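Local coordinates for protein lactoylglutathione lyase (Pseudomonas aeruginosa, PDB 4MTS) that belongs to the glyoxalase/bleomycin resistance/dioxygenase superfamily and binds nickel and zinc ions in a two-chain assembly, at residues 86-99 and 107-119. Sequence-based numbering, arbitrary orientation.
Sequences CARARALGYRVTRE and RSVIAFLEDPDGY
The carbonyl oxygen of Phe112 is gripped by two successive amides: Thr97 N lies 2.9 Å from Phe112 O, and Arg98 N makes a weaker bond of 3.3 Å to the same Phe112 O. Two residues thus face one, a classic beta bulge that shifts the register between the antiparallel strands 95-99 and 109-114. Beyond it the pairing closes with a nearly straight bond (166°) from Phe112 N to Arg98 O, 2.8 Å long. On the other side of the bulge, Glu114 N donates to Arg95 O, and a water links Arg95 N with Glu114 O.

One face of this pair is apolar and lies under helix 82-91. With CG anti to the carbonyl carbon (chi1 -50°), the branched end of Leu113 is turned back toward the helix, where CD2 meets Val96 CG2 at 3.8 Å and Ala89 CB at 4.1 Å, while Cys86 SG rests on Ala111 CB at 3.3 Å. Small residues on the helix and beneath it permit this close approach. The turn after the helix, a Schellman motif at Gly93, whose positive phi suits glycine, brings Tyr94 CE1 obliquely to Pro116 CG.

The other face bears Phe112, Glu114 and Arg98. Thr97 crosses Glu114 at about a right angle, its CG2 on the carboxylate carbon. The long, flexible arm of Arg98 extends alongside 109-114, letting guanidinium NH2 bond to Leu102 O. Phe112 also touches Glu122, a nickel ligand. Backbone bonds thus hold the strands together at the bulge, while apolar contacts seat the helix on one face and mixed polar and aromatic groups occupy the other, near the metal site.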
# COMPACT_ATOMS: atom_id res chain seq x y z
N CYS A 86 15.71 -10.08 -8.59
CA CYS A 86 16.73 -9.05 -8.42
C CYS A 86 17.59 -8.90 -9.65
O CYS A 86 17.89 -7.78 -10.06
CB CYS A 86 17.61 -9.35 -7.20
SG CYS A 86 16.78 -9.06 -5.62
N ALA A 87 18.08 -10.03 -10.18
CA ALA A 87 18.96 -10.08 -11.35
C ALA A 87 18.24 -9.48 -12.58
O ALA A 87 18.88 -8.77 -13.36
CB ALA A 87 19.37 -11.53 -11.61
N ARG A 88 16.91 -9.71 -12.70
CA ARG A 88 16.06 -9.16 -13.78
C ARG A 88 16.02 -7.62 -13.63
O ARG A 88 16.30 -6.90 -14.59
CB ARG A 88 14.66 -9.78 -13.76
CG ARG A 88 13.75 -9.35 -14.91
CD ARG A 88 12.35 -9.93 -14.78
NE ARG A 88 11.41 -9.34 -15.73
CZ ARG A 88 10.81 -10.00 -16.72
NH1 ARG A 88 11.04 -11.30 -16.89
NH2 ARG A 88 9.98 -9.38 -17.54
N ALA A 89 15.71 -7.12 -12.41
CA ALA A 89 15.70 -5.67 -12.13
C ALA A 89 17.04 -5.05 -12.47
O ALA A 89 17.08 -4.03 -13.16
CB ALA A 89 15.37 -5.42 -10.66
N ARG A 90 18.14 -5.65 -11.98
CA ARG A 90 19.49 -5.12 -12.21
C ARG A 90 19.81 -5.00 -13.72
O ARG A 90 20.29 -3.95 -14.16
CB ARG A 90 20.53 -6.00 -11.50
CG ARG A 90 21.25 -5.27 -10.38
CD ARG A 90 22.37 -6.12 -9.78
NE ARG A 90 22.36 -6.05 -8.33
CZ ARG A 90 21.85 -7.00 -7.56
NH1 ARG A 90 21.35 -8.11 -8.09
NH2 ARG A 90 21.85 -6.86 -6.24
N ALA A 91 19.49 -6.07 -14.49
CA ALA A 91 19.74 -6.18 -15.92
C ALA A 91 18.94 -5.12 -16.68
O ALA A 91 19.42 -4.57 -17.66
CB ALA A 91 19.40 -7.59 -16.40
N LEU A 92 17.76 -4.78 -16.16
CA LEU A 92 16.91 -3.74 -16.73
C LEU A 92 17.33 -2.34 -16.27
O LEU A 92 16.76 -1.35 -16.71
CB LEU A 92 15.44 -4.01 -16.37
CG LEU A 92 14.75 -5.10 -17.17
CD1 LEU A 92 13.55 -5.62 -16.43
CD2 LEU A 92 14.37 -4.59 -18.56
N GLY A 93 18.34 -2.26 -15.41
CA GLY A 93 18.84 -0.98 -14.92
C GLY A 93 18.10 -0.42 -13.73
O GLY A 93 18.24 0.77 -13.42
N TYR A 94 17.32 -1.25 -13.02
CA TYR A 94 16.62 -0.76 -11.82
C TYR A 94 17.43 -1.03 -10.54
O TYR A 94 18.34 -1.85 -10.57
CB TYR A 94 15.20 -1.31 -11.74
CG TYR A 94 14.35 -0.87 -12.90
CD1 TYR A 94 13.98 0.46 -13.06
CD2 TYR A 94 13.89 -1.79 -13.83
CE1 TYR A 94 13.19 0.87 -14.13
CE2 TYR A 94 13.06 -1.40 -14.88
CZ TYR A 94 12.73 -0.07 -15.04
OH TYR A 94 11.95 0.30 -16.11
N ARG A 95 17.14 -0.29 -9.45
CA ARG A 95 17.86 -0.38 -8.19
C ARG A 95 17.46 -1.54 -7.32
O ARG A 95 16.29 -1.68 -6.93
CB ARG A 95 17.71 0.92 -7.37
CG ARG A 95 18.60 2.04 -7.83
CD ARG A 95 18.31 3.29 -7.04
NE ARG A 95 18.22 4.45 -7.93
CZ ARG A 95 19.25 5.23 -8.24
NH1 ARG A 95 20.45 5.00 -7.72
NH2 ARG A 95 19.09 6.25 -9.07
N VAL A 96 18.46 -2.35 -6.96
CA VAL A 96 18.25 -3.41 -5.98
C VAL A 96 18.97 -2.77 -4.76
O VAL A 96 20.17 -2.50 -4.84
CB VAL A 96 18.86 -4.79 -6.37
CG1 VAL A 96 18.65 -5.79 -5.25
CG2 VAL A 96 18.29 -5.32 -7.69
N THR A 97 18.22 -2.49 -3.68
CA THR A 97 18.77 -1.85 -2.47
C THR A 97 19.24 -2.86 -1.44
O THR A 97 20.06 -2.50 -0.60
CB THR A 97 17.82 -0.82 -1.88
OG1 THR A 97 16.58 -1.46 -1.60
CG2 THR A 97 17.63 0.38 -2.80
N ARG A 98 18.73 -4.11 -1.52
CA ARG A 98 19.10 -5.24 -0.68
C ARG A 98 18.88 -6.50 -1.49
O ARG A 98 17.73 -6.83 -1.82
CB ARG A 98 18.30 -5.27 0.66
CG ARG A 98 18.70 -6.42 1.57
CD ARG A 98 17.71 -6.67 2.68
NE ARG A 98 18.23 -7.60 3.69
CZ ARG A 98 18.19 -8.93 3.60
NH1 ARG A 98 17.66 -9.52 2.53
NH2 ARG A 98 18.68 -9.68 4.57
N GLU A 99 20.00 -7.19 -1.83
CA GLU A 99 20.03 -8.42 -2.60
C GLU A 99 19.38 -9.52 -1.80
O GLU A 99 19.51 -9.55 -0.57
CB GLU A 99 21.51 -8.81 -2.95
CG GLU A 99 21.70 -10.16 -3.65
CD GLU A 99 20.95 -10.33 -4.96
OE1 GLU A 99 20.75 -9.32 -5.66
OE2 GLU A 99 20.53 -11.47 -5.27
N ARG A 107 14.11 -16.82 8.72
CA ARG A 107 14.37 -17.80 7.66
C ARG A 107 13.73 -17.44 6.30
O ARG A 107 13.86 -18.21 5.34
CB ARG A 107 13.93 -19.19 8.12
CG ARG A 107 14.83 -19.78 9.21
CD ARG A 107 14.45 -21.20 9.56
NE ARG A 107 14.78 -22.13 8.48
CZ ARG A 107 14.15 -23.29 8.27
NH1 ARG A 107 13.15 -23.66 9.06
NH2 ARG A 107 14.51 -24.07 7.27
N SER A 108 13.04 -16.29 6.21
CA SER A 108 12.45 -15.86 4.95
C SER A 108 13.51 -15.23 4.04
O SER A 108 14.37 -14.49 4.51
CB SER A 108 11.29 -14.90 5.19
OG SER A 108 11.70 -13.81 6.00
N VAL A 109 13.48 -15.59 2.75
CA VAL A 109 14.38 -15.06 1.73
C VAL A 109 13.68 -13.78 1.24
O VAL A 109 12.54 -13.85 0.78
CB VAL A 109 14.65 -16.07 0.58
CG1 VAL A 109 15.48 -15.43 -0.54
CG2 VAL A 109 15.32 -17.34 1.11
N ILE A 110 14.32 -12.61 1.46
CA ILE A 110 13.78 -11.29 1.14
C ILE A 110 14.80 -10.50 0.32
O ILE A 110 16.01 -10.70 0.44
CB ILE A 110 13.38 -10.54 2.47
CG1 ILE A 110 12.24 -11.30 3.21
CG2 ILE A 110 12.96 -9.07 2.22
CD1 ILE A 110 11.89 -10.80 4.55
N ALA A 111 14.29 -9.56 -0.47
CA ALA A 111 15.10 -8.62 -1.24
C ALA A 111 14.32 -7.31 -1.27
O ALA A 111 13.11 -7.29 -1.00
CB ALA A 111 15.28 -9.13 -2.67
N PHE A 112 14.99 -6.23 -1.60
CA PHE A 112 14.36 -4.94 -1.75
C PHE A 112 14.77 -4.29 -3.03
O PHE A 112 15.96 -4.24 -3.36
CB PHE A 112 14.68 -4.01 -0.59
CG PHE A 112 13.70 -4.15 0.56
CD1 PHE A 112 12.56 -3.35 0.63
CD2 PHE A 112 13.93 -5.06 1.58
CE1 PHE A 112 11.70 -3.44 1.72
CE2 PHE A 112 13.05 -5.17 2.66
CZ PHE A 112 11.93 -4.36 2.71
N LEU A 113 13.77 -3.73 -3.71
CA LEU A 113 14.02 -2.96 -4.94
C LEU A 113 13.54 -1.56 -4.66
O LEU A 113 12.76 -1.33 -3.72
CB LEU A 113 13.16 -3.52 -6.11
CG LEU A 113 13.17 -5.02 -6.42
CD1 LEU A 113 12.29 -5.31 -7.68
CD2 LEU A 113 14.60 -5.53 -6.66
N GLU A 114 13.94 -0.61 -5.52
CA GLU A 114 13.34 0.70 -5.48
C GLU A 114 12.82 0.96 -6.86
O GLU A 114 13.51 0.68 -7.84
CB GLU A 114 14.29 1.80 -5.06
CG GLU A 114 14.32 2.03 -3.57
CD GLU A 114 15.22 3.20 -3.21
OE1 GLU A 114 15.50 3.37 -2.00
OE2 GLU A 114 15.65 3.92 -4.13
N ASP A 115 11.59 1.48 -6.95
CA ASP A 115 11.03 1.83 -8.26
C ASP A 115 11.67 3.17 -8.70
O ASP A 115 12.46 3.79 -7.95
CB ASP A 115 9.46 1.91 -8.18
CG ASP A 115 8.82 3.12 -7.50
OD1 ASP A 115 9.54 4.09 -7.17
OD2 ASP A 115 7.59 3.15 -7.42
N PRO A 116 11.36 3.66 -9.92
CA PRO A 116 12.00 4.91 -10.39
C PRO A 116 11.82 6.14 -9.50
O PRO A 116 12.69 7.01 -9.47
CB PRO A 116 11.40 5.11 -11.79
CG PRO A 116 11.09 3.73 -12.25
CD PRO A 116 10.53 3.07 -10.99
N ASP A 117 10.68 6.22 -8.78
CA ASP A 117 10.43 7.31 -7.86
C ASP A 117 11.08 7.09 -6.49
O ASP A 117 11.00 7.98 -5.64
CB ASP A 117 8.93 7.54 -7.69
CG ASP A 117 8.34 8.08 -8.97
OD1 ASP A 117 8.28 9.32 -9.10
OD2 ASP A 117 7.98 7.27 -9.84
N GLY A 118 11.65 5.92 -6.26
CA GLY A 118 12.30 5.64 -4.99
C GLY A 118 11.45 4.90 -3.97
O GLY A 118 11.91 4.68 -2.85
N TYR A 119 10.20 4.51 -4.35
CA TYR A 119 9.36 3.72 -3.44
C TYR A 119 9.94 2.34 -3.32
O TYR A 119 10.41 1.76 -4.32
CB TYR A 119 7.93 3.61 -3.98
CG TYR A 119 7.21 4.93 -4.03
CD1 TYR A 119 6.83 5.58 -2.86
CD2 TYR A 119 6.88 5.52 -5.24
CE1 TYR A 119 6.14 6.78 -2.89
CE2 TYR A 119 6.18 6.72 -5.29
CZ TYR A 119 5.78 7.33 -4.11
OH TYR A 119 5.07 8.50 -4.10
O HOH W 1 14.99 1.67 -9.83